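Local coordinates for HpuA (Kingella denitrificans ATCC 33394, PDB 5EC6), which probably captures haemoglobin at the cell surface as an outer-membrane lipoprotein receptor, a step in acquiring iron from the host, at residues Gln39-Gln45 against Ser149-Thr155; Lys115-Thr121 against Gln137-Met142; Asp233-Arg238 against Thr250-Gly254; Ile284-Val288 against Asn297-Gly301. All blocks are in the same frame, centred on the assembly; numbering follows the deposited sequence. Where two conformers were deposited one is given.

Contact 1: Gln39-Gln45 against Ser149-Thr155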
loop_
_atom_site.group_PDB
_atom_site.type_symbol
_atom_site.label_atom_id
_atom_site.label_comp_id
_atom_site.label_asym_id
_atom_site.label_seq_id
_atom_site.Cartn_x
_atom_site.Cartn_y
_atom_site.Cartn_z
ATOM N N GLN A 39 0.640 -12.109 6.933
ATOM C CA GLN A 39 0.437 -11.012 5.976
ATOM C C GLN A 39 -0.718 -11.422 5.043
ATOM O O GLN A 39 -0.975 -12.595 4.847
ATOM C CB GLN A 39 1.703 -10.763 5.156
ATOM C CG GLN A 39 2.924 -10.399 5.990
ATOM C CD GLN A 39 2.761 -9.059 6.646
ATOM O OE1 GLN A 39 2.644 -8.052 5.979
ATOM N NE2 GLN A 39 2.671 -9.058 7.950
ATOM N N ARG A 40 -1.307 -10.427 4.409
ATOM C CA ARG A 40 -2.285 -10.654 3.341
ATOM C C ARG A 40 -1.889 -9.788 2.144
ATOM O O ARG A 40 -1.549 -8.601 2.322
ATOM C CB ARG A 40 -3.667 -10.187 3.824
ATOM C CG ARG A 40 -4.758 -10.239 2.756
ATOM C CD ARG A 40 -5.970 -9.441 3.204
ATOM N NE ARG A 40 -6.713 -10.059 4.283
ATOM C CZ ARG A 40 -7.643 -9.405 4.990
ATOM N NH1 ARG A 40 -7.904 -8.089 4.778
ATOM N NH2 ARG A 40 -8.290 -10.064 5.928
ATOM N N THR A 41 -1.966 -10.349 0.928
ATOM C CA THR A 41 -1.686 -9.584 -0.290
ATOM C C THR A 41 -2.840 -9.656 -1.296
ATOM O O THR A 41 -3.380 -10.747 -1.552
ATOM C CB THR A 41 -0.436 -10.096 -1.020
ATOM O OG1 THR A 41 0.674 -10.073 -0.070
ATOM C CG2 THR A 41 -0.084 -9.217 -2.188
ATOM N N PHE A 42 -3.159 -8.484 -1.860
ATOM C CA PHE A 42 -3.943 -8.406 -3.078
ATOM C C PHE A 42 -3.020 -8.214 -4.251
ATOM O O PHE A 42 -2.229 -7.250 -4.268
ATOM C CB PHE A 42 -4.883 -7.238 -2.925
ATOM C CG PHE A 42 -5.759 -7.338 -1.716
ATOM C CD1 PHE A 42 -6.961 -8.073 -1.759
ATOM C CD2 PHE A 42 -5.383 -6.753 -0.519
ATOM C CE1 PHE A 42 -7.742 -8.209 -0.653
ATOM C CE2 PHE A 42 -6.199 -6.887 0.593
ATOM C CZ PHE A 42 -7.364 -7.630 0.519
ATOM N N ALA A 43 -3.066 -9.128 -5.209
ATOM C CA ALA A 43 -2.211 -9.043 -6.383
ATOM C C ALA A 43 -2.987 -9.358 -7.656
ATOM O O ALA A 43 -3.903 -10.181 -7.644
ATOM C CB ALA A 43 -1.021 -9.951 -6.275
ATOM N N THR A 44 -2.624 -8.667 -8.734
ATOM C CA THR A 44 -3.374 -8.863 -9.998
ATOM C C THR A 44 -2.992 -10.180 -10.670
ATOM O O THR A 44 -3.860 -10.854 -11.263
ATOM C CB THR A 44 -3.267 -7.701 -10.958
ATOM O OG1 THR A 44 -1.915 -7.516 -11.354
ATOM C CG2 THR A 44 -3.858 -6.427 -10.391
ATOM N N GLN A 45 -1.738 -10.598 -10.574
ATOM C CA GLN A 45 -1.312 -11.849 -11.202
ATOM C C GLN A 45 -0.164 -12.500 -10.429
ATOM O O GLN A 45 0.925 -12.723 -10.935
ATOM C CB GLN A 45 -0.950 -11.616 -12.686
ATOM C CG GLN A 45 -0.962 -12.890 -13.517
ATOM C CD GLN A 45 -2.356 -13.498 -13.744
ATOM O OE1 GLN A 45 -3.048 -13.171 -14.714
ATOM N NE2 GLN A 45 -2.765 -14.394 -12.846
ATOM N N SER A 149 2.372 -7.890 -12.456
ATOM C CA SER A 149 1.489 -8.145 -11.314
ATOM C C SER A 149 1.616 -7.016 -10.305
ATOM O O SER A 149 2.699 -6.814 -9.725
ATOM C CB SER A 149 1.789 -9.477 -10.670
ATOM O OG SER A 149 0.861 -9.732 -9.656
ATOM N N LEU A 150 0.550 -6.238 -10.186
ATOM C CA LEU A 150 0.515 -5.129 -9.219
ATOM C C LEU A 150 -0.010 -5.680 -7.917
ATOM O O LEU A 150 -0.872 -6.588 -7.914
ATOM C CB LEU A 150 -0.301 -3.977 -9.726
ATOM C CG LEU A 150 0.146 -3.403 -11.082
ATOM C CD1 LEU A 150 -0.758 -3.914 -12.218
ATOM C CD2 LEU A 150 0.352 -1.879 -11.098
ATOM N N PHE A 151 0.536 -5.178 -6.782
ATOM C CA PHE A 151 0.187 -5.727 -5.481
ATOM C C PHE A 151 0.048 -4.631 -4.432
ATOM O O PHE A 151 0.605 -3.536 -4.526
ATOM C CB PHE A 151 1.236 -6.743 -4.971
ATOM C CG PHE A 151 2.556 -6.123 -4.619
ATOM C CD1 PHE A 151 3.510 -5.911 -5.583
ATOM C CD2 PHE A 151 2.821 -5.756 -3.302
ATOM C CE1 PHE A 151 4.729 -5.311 -5.239
ATOM C CE2 PHE A 151 4.005 -5.137 -2.979
ATOM C CZ PHE A 151 4.949 -4.935 -3.937
ATOM N N ALA A 152 -0.718 -4.979 -3.411
ATOM C CA ALA A 152 -0.788 -4.226 -2.140
ATOM C C ALA A 152 -0.920 -5.292 -1.057
ATOM O O ALA A 152 -1.795 -6.143 -1.105
ATOM C CB ALA A 152 -1.959 -3.267 -2.071
ATOM N N GLY A 153 0.004 -5.297 -0.099
ATOM C CA GLY A 153 -0.066 -6.301 0.940
ATOM C C GLY A 153 0.539 -5.827 2.259
ATOM O O GLY A 153 1.280 -4.851 2.303
ATOM N N GLY A 154 0.195 -6.506 3.322
ATOM C CA GLY A 154 0.590 -6.036 4.664
ATOM C C GLY A 154 -0.103 -6.774 5.766
ATOM O O GLY A 154 -0.673 -7.848 5.580
ATOM N N THR A 155 0.032 -6.188 6.956
ATOM C CA THR A 155 -0.588 -6.713 8.165
ATOM C C THR A 155 -2.070 -6.311 8.200
ATOM O O THR A 155 -2.360 -5.148 8.306
ATOM C CB THR A 155 0.137 -6.096 9.374
ATOM O OG1 THR A 155 1.516 -6.580 9.410
ATOM C CG2 THR A 155 -0.495 -6.473 10.679
#
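R40-A43 runs antiparallel to S149-G154, the short axes 4.5 Å apart at 165°, with paired N-H···O bonds joining R40 to G154 and F42 to A152. Between these pairs G153 faces T41 with their CA atoms 3.9 Å apart, a closeness that suits a residue without a side chain. T41, A43 and F151 share one face, where the CB atoms of A43 and F151 meet at 4.1 Å and the F151 ring stacks on Y73. On the other face the F42 ring turns an edge to A152 O (CD2 to O 3.7 Å), and its side chain reaches S261 and F265. Both ends are closed by polar side chains. At one, Q39 sends NE2 to T155 OG1 (3.1 Å), almost in its own amide plane; the same NE2 also bonds R37 O. At the other, T44 holds OG1 between its backbone N and carbonyl carbon (chi1 62°), where it accepts L150 N at 3.0 Å and continues the pairing after the strand has ended. S149 OG takes Q45 N at 2.9 Å and also bonds G46 O. The whole is a long-range antiparallel strand pair, in which a short strand near the N-terminus adds to the edge of strand 148-154, whose other neighbour is strand 136-142.

Contact 2: Lys115-Thr121 against Gln137-Met142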
loop_
_atom_site.group_PDB
_atom_site.type_symbol
_atom_site.label_atom_id
_atom_site.label_comp_id
_atom_site.label_asym_id
_atom_site.label_seq_id
_atom_site.Cartn_x
_atom_site.Cartn_y
_atom_site.Cartn_z
ATOM N N LYS A 115 11.355 -6.487 -13.550
ATOM C CA LYS A 115 11.596 -5.215 -12.871
ATOM C C LYS A 115 10.670 -5.155 -11.639
ATOM O O LYS A 115 9.652 -5.823 -11.604
ATOM C CB LYS A 115 11.305 -3.993 -13.745
ATOM C CG LYS A 115 11.990 -4.009 -15.113
ATOM C CD LYS A 115 11.642 -2.764 -15.904
ATOM C CE LYS A 115 12.208 -2.783 -17.323
ATOM N NZ LYS A 115 13.662 -3.051 -17.307
ATOM N N MET A 116 11.036 -4.283 -10.711
ATOM C CA MET A 116 10.233 -4.093 -9.480
ATOM C C MET A 116 10.195 -2.669 -9.027
ATOM O O MET A 116 11.147 -1.906 -9.114
ATOM C CB MET A 116 10.794 -4.984 -8.382
ATOM C CG MET A 116 10.071 -4.905 -7.045
ATOM S SD MET A 116 10.904 -5.987 -5.892
ATOM C CE MET A 116 10.021 -5.632 -4.367
ATOM N N ILE A 117 9.049 -2.268 -8.467
ATOM C CA ILE A 117 9.000 -1.025 -7.718
ATOM C C ILE A 117 7.996 -1.168 -6.552
ATOM O O ILE A 117 7.054 -1.996 -6.612
ATOM C CB ILE A 117 8.556 0.111 -8.633
ATOM C CG1 ILE A 117 8.920 1.486 -7.999
ATOM C CG2 ILE A 117 7.102 -0.018 -8.988
ATOM C CD1 ILE A 117 9.033 2.634 -8.928
ATOM N N ALA A 118 8.250 -0.394 -5.493
ATOM C CA ALA A 118 7.388 -0.329 -4.315
ATOM C C ALA A 118 7.354 1.099 -3.797
ATOM O O ALA A 118 8.098 1.984 -4.254
ATOM C CB ALA A 118 7.865 -1.282 -3.263
ATOM N N CYS A 119 6.440 1.384 -2.882
ATOM C CA CYS A 119 6.353 2.763 -2.324
ATOM C C CYS A 119 7.658 3.230 -1.665
ATOM O O CYS A 119 8.335 2.448 -0.974
ATOM C CB CYS A 119 5.328 2.860 -1.225
ATOM S SG CYS A 119 4.628 4.561 -0.967
ATOM N N CYS A 120 7.993 4.513 -1.839
ATOM C CA CYS A 120 9.088 5.111 -1.066
ATOM C C CYS A 120 8.600 5.466 0.327
ATOM O O CYS A 120 8.155 6.592 0.585
ATOM C CB CYS A 120 9.654 6.358 -1.757
ATOM S SG CYS A 120 8.467 7.699 -2.074
ATOM N N THR A 121 8.668 4.508 1.236
ATOM C CA THR A 121 8.058 4.726 2.516
ATOM C C THR A 121 9.047 5.459 3.446
ATOM O O THR A 121 8.607 6.104 4.394
ATOM C CB THR A 121 7.454 3.414 3.110
ATOM O OG1 THR A 121 8.511 2.489 3.412
ATOM C CG2 THR A 121 6.443 2.795 2.126
ATOM N N GLN A 137 2.860 -2.437 2.122
ATOM C CA GLN A 137 3.563 -1.947 0.967
ATOM C C GLN A 137 2.663 -2.141 -0.234
ATOM O O GLN A 137 1.755 -2.982 -0.205
ATOM C CB GLN A 137 4.863 -2.743 0.706
ATOM C CG GLN A 137 6.152 -2.030 1.065
ATOM C CD GLN A 137 6.498 -0.831 0.206
ATOM O OE1 GLN A 137 5.703 -0.326 -0.538
ATOM N NE2 GLN A 137 7.701 -0.333 0.384
ATOM N N PHE A 138 2.911 -1.355 -1.271
ATOM C CA PHE A 138 2.268 -1.602 -2.571
ATOM C C PHE A 138 3.252 -1.300 -3.665
ATOM O O PHE A 138 4.222 -0.563 -3.452
ATOM C CB PHE A 138 0.920 -0.845 -2.723
ATOM C CG PHE A 138 1.039 0.638 -2.919
ATOM C CD1 PHE A 138 1.314 1.501 -1.846
ATOM C CD2 PHE A 138 0.866 1.200 -4.166
ATOM C CE1 PHE A 138 1.386 2.862 -2.019
ATOM C CE2 PHE A 138 1.004 2.567 -4.355
ATOM C CZ PHE A 138 1.251 3.396 -3.290
ATOM N N GLY A 139 2.994 -1.877 -4.832
ATOM C CA GLY A 139 3.934 -1.770 -5.922
ATOM C C GLY A 139 3.571 -2.678 -7.047
ATOM O O GLY A 139 2.392 -3.004 -7.278
ATOM N N ALA A 140 4.599 -3.030 -7.841
ATOM C CA ALA A 140 4.398 -3.873 -9.031
ATOM C C ALA A 140 5.657 -4.625 -9.322
ATOM O O ALA A 140 6.772 -4.099 -9.106
ATOM C CB ALA A 140 4.039 -3.038 -10.239
ATOM N N TRP A 141 5.468 -5.825 -9.875
ATOM C CA TRP A 141 6.546 -6.602 -10.451
ATOM C C TRP A 141 6.230 -6.797 -11.938
ATOM O O TRP A 141 5.075 -7.035 -12.321
ATOM C CB TRP A 141 6.661 -7.919 -9.738
ATOM C CG TRP A 141 7.633 -8.940 -10.317
ATOM C CD1 TRP A 141 8.931 -9.127 -9.971
ATOM C CD2 TRP A 141 7.314 -9.980 -11.275
ATOM N NE1 TRP A 141 9.475 -10.201 -10.669
ATOM C CE2 TRP A 141 8.485 -10.750 -11.462
ATOM C CE3 TRP A 141 6.169 -10.306 -11.993
ATOM C CZ2 TRP A 141 8.524 -11.834 -12.335
ATOM C CZ3 TRP A 141 6.200 -11.433 -12.836
ATOM C CH2 TRP A 141 7.374 -12.165 -12.992
ATOM N N MET A 142 7.267 -6.683 -12.749
ATOM C CA MET A 142 7.147 -6.953 -14.193
ATOM C C MET A 142 8.002 -8.158 -14.534
ATOM O O MET A 142 9.157 -8.201 -14.122
ATOM C CB MET A 142 7.574 -5.744 -14.994
ATOM C CG MET A 142 7.562 -6.007 -16.495
ATOM S SD MET A 142 8.299 -4.632 -17.415
ATOM C CE MET A 142 6.787 -3.738 -17.425
#
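Q137 curls its amide over C119, just past the end of strand 115-118, and grips it twice: NE2 gives a straight bond (170°) to a lone pair of C119 O at 3.2 Å, while OE1 is a second, weak acceptor of C119 N, which bonds F138 O at 3.0 Å. OE1 also accepts F138 N at 3.1 Å, so the amide is fixed from both ends; chi1, at -106°, lies well off a staggered value. Glutamine suits this place because it offers a donor and an acceptor to a chain leaving its strand. Here the packing is tight. C119 SG lies 3.8 Å from F138 CE1, an oblique sulfur-aromatic contact, and A118 and G139 bring their CA atoms to 4.1 Å, which the bare glycine permits. Toward K115 the side chains meet more loosely. I117 CG2 is 4.5 Å from A140 CB, and the K115 chain lies alongside M142, CD to SD 4.1 Å, before its amine end leads off from a partly exposed position; backbone bonds still tie both pairs. Strand 104-109 flanks 115-118 on its far edge, and strand 148-154 flanks 136-142. F138, A140 and M142 pack on strand 174-185, buried positions that suit apolar residues.

Contact 3: Asp233-Arg238 against Thr250-Gly254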
loop_
_atom_site.group_PDB
_atom_site.type_symbol
_atom_site.label_atom_id
_atom_site.label_comp_id
_atom_site.label_asym_id
_atom_site.label_seq_id
_atom_site.Cartn_x
_atom_site.Cartn_y
_atom_site.Cartn_z
ATOM N N ASP A 233 -6.202 7.968 -17.073
ATOM C CA ASP A 233 -7.490 8.435 -16.598
ATOM C C ASP A 233 -7.578 8.145 -15.086
ATOM O O ASP A 233 -7.050 7.136 -14.580
ATOM C CB ASP A 233 -8.625 7.780 -17.312
ATOM C CG ASP A 233 -8.664 8.149 -18.808
ATOM O OD1 ASP A 233 -8.299 9.316 -19.135
ATOM O OD2 ASP A 233 -9.091 7.312 -19.604
ATOM N N SER A 234 -8.262 9.026 -14.408
ATOM C CA SER A 234 -8.626 8.787 -12.999
ATOM C C SER A 234 -9.378 7.457 -12.866
ATOM O O SER A 234 -10.041 6.992 -13.781
ATOM C CB SER A 234 -9.473 9.918 -12.446
ATOM O OG SER A 234 -8.748 11.148 -12.460
ATOM N N ILE A 235 -9.331 6.889 -11.652
ATOM C CA ILE A 235 -10.097 5.676 -11.339
ATOM C C ILE A 235 -11.131 6.059 -10.291
ATOM O O ILE A 235 -10.782 6.465 -9.170
ATOM C CB ILE A 235 -9.201 4.541 -10.782
ATOM C CG1 ILE A 235 -8.167 4.105 -11.811
ATOM C CG2 ILE A 235 -10.062 3.373 -10.330
ATOM C CD1 ILE A 235 -7.088 3.168 -11.258
ATOM N N GLU A 236 -12.394 6.018 -10.675
ATOM C CA GLU A 236 -13.483 6.377 -9.783
ATOM C C GLU A 236 -14.115 5.127 -9.178
ATOM O O GLU A 236 -14.560 4.255 -9.887
ATOM C CB GLU A 236 -14.555 7.187 -10.516
ATOM C CG GLU A 236 -15.674 7.636 -9.599
ATOM C CD GLU A 236 -16.620 8.670 -10.187
ATOM O OE1 GLU A 236 -16.484 8.986 -11.377
ATOM O OE2 GLU A 236 -17.450 9.192 -9.404
ATOM N N MET A 237 -14.160 5.062 -7.850
ATOM C CA MET A 237 -14.871 3.929 -7.193
ATOM C C MET A 237 -16.330 4.069 -7.473
ATOM O O MET A 237 -16.867 5.179 -7.365
ATOM C CB MET A 237 -14.606 3.954 -5.691
ATOM C CG MET A 237 -13.122 3.817 -5.357
ATOM S SD MET A 237 -12.456 2.215 -5.807
ATOM C CE MET A 237 -10.703 2.483 -5.503
ATOM N N ARG A 238 -16.985 2.980 -7.883
ATOM C CA ARG A 238 -18.391 2.990 -8.246
ATOM C C ARG A 238 -19.309 2.302 -7.236
ATOM O O ARG A 238 -20.312 2.889 -6.807
ATOM C CB ARG A 238 -18.603 2.413 -9.635
ATOM C CG ARG A 238 -17.995 3.307 -10.746
ATOM C CD ARG A 238 -18.694 4.631 -10.864
ATOM N NE ARG A 238 -18.222 5.389 -12.006
ATOM C CZ ARG A 238 -18.739 6.543 -12.430
ATOM N NH1 ARG A 238 -19.776 7.090 -11.818
ATOM N NH2 ARG A 238 -18.220 7.141 -13.505
ATOM N N THR A 250 -16.711 -2.511 -7.843
ATOM C CA THR A 250 -16.409 -1.989 -9.157
ATOM C C THR A 250 -15.904 -0.544 -9.107
ATOM O O THR A 250 -16.232 0.227 -8.195
ATOM C CB THR A 250 -17.641 -2.019 -10.079
ATOM O OG1 THR A 250 -18.707 -1.353 -9.447
ATOM C CG2 THR A 250 -17.995 -3.445 -10.408
ATOM N N ALA A 251 -15.071 -0.225 -10.091
ATOM C CA ALA A 251 -14.591 1.117 -10.352
ATOM C C ALA A 251 -14.570 1.337 -11.843
ATOM O O ALA A 251 -14.698 0.377 -12.606
ATOM C CB ALA A 251 -13.183 1.321 -9.759
ATOM N N SER A 252 -14.453 2.607 -12.263
ATOM C CA SER A 252 -14.403 2.945 -13.689
ATOM C C SER A 252 -13.202 3.775 -13.984
ATOM O O SER A 252 -12.732 4.585 -13.137
ATOM C CB SER A 252 -15.671 3.700 -14.119
ATOM O OG SER A 252 -15.832 4.877 -13.381
ATOM N N SER A 253 -12.727 3.642 -15.216
ATOM C CA SER A 253 -11.665 4.501 -15.690
ATOM C C SER A 253 -11.762 4.587 -17.196
ATOM O O SER A 253 -11.718 3.572 -17.864
ATOM C CB SER A 253 -10.325 3.925 -15.277
ATOM O OG SER A 253 -9.256 4.824 -15.581
ATOM N N GLY A 254 -11.966 5.801 -17.713
ATOM C CA GLY A 254 -12.066 5.920 -19.181
ATOM C C GLY A 254 -13.098 5.048 -19.884
ATOM O O GLY A 254 -12.877 4.604 -21.023
HETATM O O HOH W 1 -12.105 8.014 -15.065
#
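T250 and R238 pair within a beta hairpin made by strands 235-243 and 246-253, whose short axes here cross at 149°, a marked twist. T250 O accepts R238 N at 2.9 Å, and T250 OG1 lies beside the R238 CB. A251 comes next and turns to the opposite, buried face. Its methyl meets I235 CG2 at 3.8 Å and M237 SD at 4.1 Å, and with M237 it also touches V260 of strand 256-265; a small residue fits between these two longer chains. S252 is bonded to E236 through both backbone N-H groups, and its hydroxyl, on the face of E236, is the acceptor for R238. The arginine folds back at chi2 (-66°), which brings NE to S252 OG at 2.8 Å, close to the guanidinium plane, while NH2 reaches the same oxygen only weakly. In the conformer given, E236 OE1 lies over one guanidinium face, 3.3 Å from R238 NH2; the pairing is electrostatic and, with a second conformer deposited, tentative. Arginine suits this exposed end, where its long chain can fold back along the strand to reach S252. S253 swings OG anti to its own N and donates to S234 O at 2.9 Å from above the carbonyl plane; R183 NH2 bonds this hydroxyl as well, and R183 NH1 donates to D233 O. G254 ends the segment with a positive phi (55°), its bare CA lying 3.3 Å from D233 OD2. Beside it, a water donates to S234 O at 2.6 Å and weakly accepts G254 N.

Contact 4: Ile284-Val288 against Asn297-Gly301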
loop_
_atom_site.group_PDB
_atom_site.type_symbol
_atom_site.label_atom_id
_atom_site.label_comp_id
_atom_site.label_asym_id
_atom_site.label_seq_id
_atom_site.Cartn_x
_atom_site.Cartn_y
_atom_site.Cartn_z
ATOM N N ILE A 284 -4.638 1.382 4.208
ATOM C CA ILE A 284 -5.585 0.828 3.261
ATOM C C ILE A 284 -4.820 0.505 1.985
ATOM O O ILE A 284 -3.872 1.188 1.665
ATOM C CB ILE A 284 -6.748 1.839 2.960
ATOM C CG1 ILE A 284 -7.887 1.166 2.183
ATOM C CG2 ILE A 284 -6.263 3.060 2.198
ATOM C CD1 ILE A 284 -9.180 1.927 2.243
ATOM N N GLY A 285 -5.208 -0.544 1.303
ATOM C CA GLY A 285 -4.593 -0.862 0.004
ATOM C C GLY A 285 -5.405 -1.856 -0.791
ATOM O O GLY A 285 -6.333 -2.454 -0.279
ATOM N N GLY A 286 -5.066 -1.997 -2.069
ATOM C CA GLY A 286 -5.744 -2.933 -2.894
ATOM C C GLY A 286 -5.317 -2.868 -4.339
ATOM O O GLY A 286 -4.315 -2.232 -4.674
ATOM N N THR A 287 -6.116 -3.531 -5.181
ATOM C CA THR A 287 -5.876 -3.577 -6.618
ATOM C C THR A 287 -7.155 -3.204 -7.358
ATOM O O THR A 287 -8.272 -3.335 -6.826
ATOM C CB THR A 287 -5.383 -4.965 -7.089
ATOM O OG1 THR A 287 -6.329 -5.973 -6.715
ATOM C CG2 THR A 287 -4.002 -5.262 -6.505
ATOM N N VAL A 288 -6.949 -2.780 -8.598
ATOM C CA VAL A 288 -8.067 -2.534 -9.519
ATOM C C VAL A 288 -7.732 -3.226 -10.815
ATOM O O VAL A 288 -6.696 -2.954 -11.384
ATOM C CB VAL A 288 -8.364 -1.034 -9.777
ATOM C CG1 VAL A 288 -9.645 -0.923 -10.565
ATOM C CG2 VAL A 288 -8.495 -0.260 -8.489
ATOM N N ASN A 297 -4.496 -1.693 -15.188
ATOM C CA ASN A 297 -4.543 -2.292 -13.833
ATOM C C ASN A 297 -3.652 -1.521 -12.883
ATOM O O ASN A 297 -2.582 -1.004 -13.228
ATOM C CB ASN A 297 -4.143 -3.766 -13.848
ATOM C CG ASN A 297 -5.137 -4.633 -14.618
ATOM O OD1 ASN A 297 -6.175 -4.138 -15.043
ATOM N ND2 ASN A 297 -4.876 -5.927 -14.698
ATOM N N ALA A 298 -4.122 -1.436 -11.643
ATOM C CA ALA A 298 -3.500 -0.547 -10.627
ATOM C C ALA A 298 -3.390 -1.258 -9.294
ATOM O O ALA A 298 -4.238 -2.093 -8.952
ATOM C CB ALA A 298 -4.315 0.707 -10.429
ATOM N N SER A 299 -2.382 -0.883 -8.528
ATOM C CA SER A 299 -2.417 -1.050 -7.074
ATOM C C SER A 299 -2.493 0.296 -6.390
ATOM O O SER A 299 -2.262 1.336 -6.978
ATOM C CB SER A 299 -1.206 -1.865 -6.590
ATOM O OG SER A 299 0.011 -1.200 -6.936
ATOM N N PHE A 300 -2.867 0.298 -5.113
ATOM C CA PHE A 300 -2.950 1.535 -4.372
ATOM C C PHE A 300 -2.703 1.271 -2.895
ATOM O O PHE A 300 -2.894 0.143 -2.412
ATOM C CB PHE A 300 -4.288 2.278 -4.587
ATOM C CG PHE A 300 -5.502 1.518 -4.111
ATOM C CD1 PHE A 300 -6.188 0.658 -4.961
ATOM C CD2 PHE A 300 -6.004 1.733 -2.836
ATOM C CE1 PHE A 300 -7.283 -0.034 -4.515
ATOM C CE2 PHE A 300 -7.114 1.017 -2.386
ATOM C CZ PHE A 300 -7.742 0.160 -3.228
ATOM N N GLY A 301 -2.270 2.323 -2.190
ATOM C CA GLY A 301 -2.102 2.261 -0.759
ATOM C C GLY A 301 -2.138 3.640 -0.171
ATOM O O GLY A 301 -1.903 4.666 -0.864
#
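A298 O is approached twice from the opposite strand: V288 N donates to it at 2.8 Å, and T287 turns its CA-H to the same oxygen. The distance from T287 CA to A298 O is 3.2 Å. A298 N returns a bond to V288 O, which completes the pair, and the two side chains lie on one face with their CB atoms 4.5 Å apart. The next hydrogen-bonded pair is G286 with F300, and there the chemistry changes. F300 holds CG between its backbone N and carbonyl carbon (chi1 63°), a torsion that swings the ring across the strand and lays it flat on G286. G286 N stands 3.5 Å above the ring, over its centre, and G286 CA makes a CH-pi contact 4.0 Å from the centroid. This is the arrangement known as aromatic rescue of glycine, in which a cross-strand ring covers backbone that has no side chain of its own; with no side chain on G286, the ring can settle directly on the backbone. V288 CG2 flanks the ring obliquely, 4.2 Å from CE1, with the two side chains nearly at right angles. On the other face G285 and G301 put their CA atoms 4.1 Å apart, while T287 and S299 carry small hydroxyl-bearing chains; S299 OG bonds G139 O, a buried polar pair. N297 braces the turn of the hairpin, its OD1 accepting F290 N and its ND2 donating to G291 O. The hairpin of strands 283-289 and 298-308 lies between strand 256-265, beside the former, and strand 174-185, beside the latter; I284 and F300 reach F247 of strand 246-253.

How the contacts relate
Contacts 2 and 4 are buried and largely apolar; contacts 1 and 3 are partly exposed and use more hydroxyl, amide and charged groups, contact 3 alone having an arginine-carboxylate pair. Glycines mark the closest approaches of contacts 1, 2 and 4. Contacts 1 and 2 share neighbouring strands: S149 N bonds W141 O, and G153 O bonds Q137 N. Contact 4 packs against both, with A152 CB 3.4 Å from G286 N and F138 lying near S299 and G301. Contacts 3 and 4 are both hairpins, and they meet through side chains, I235 with A298 and A251 with V288. Contact 3 is the most peripheral, about 18 Å from the chain centre to its own, against about 7 Å for contact 4.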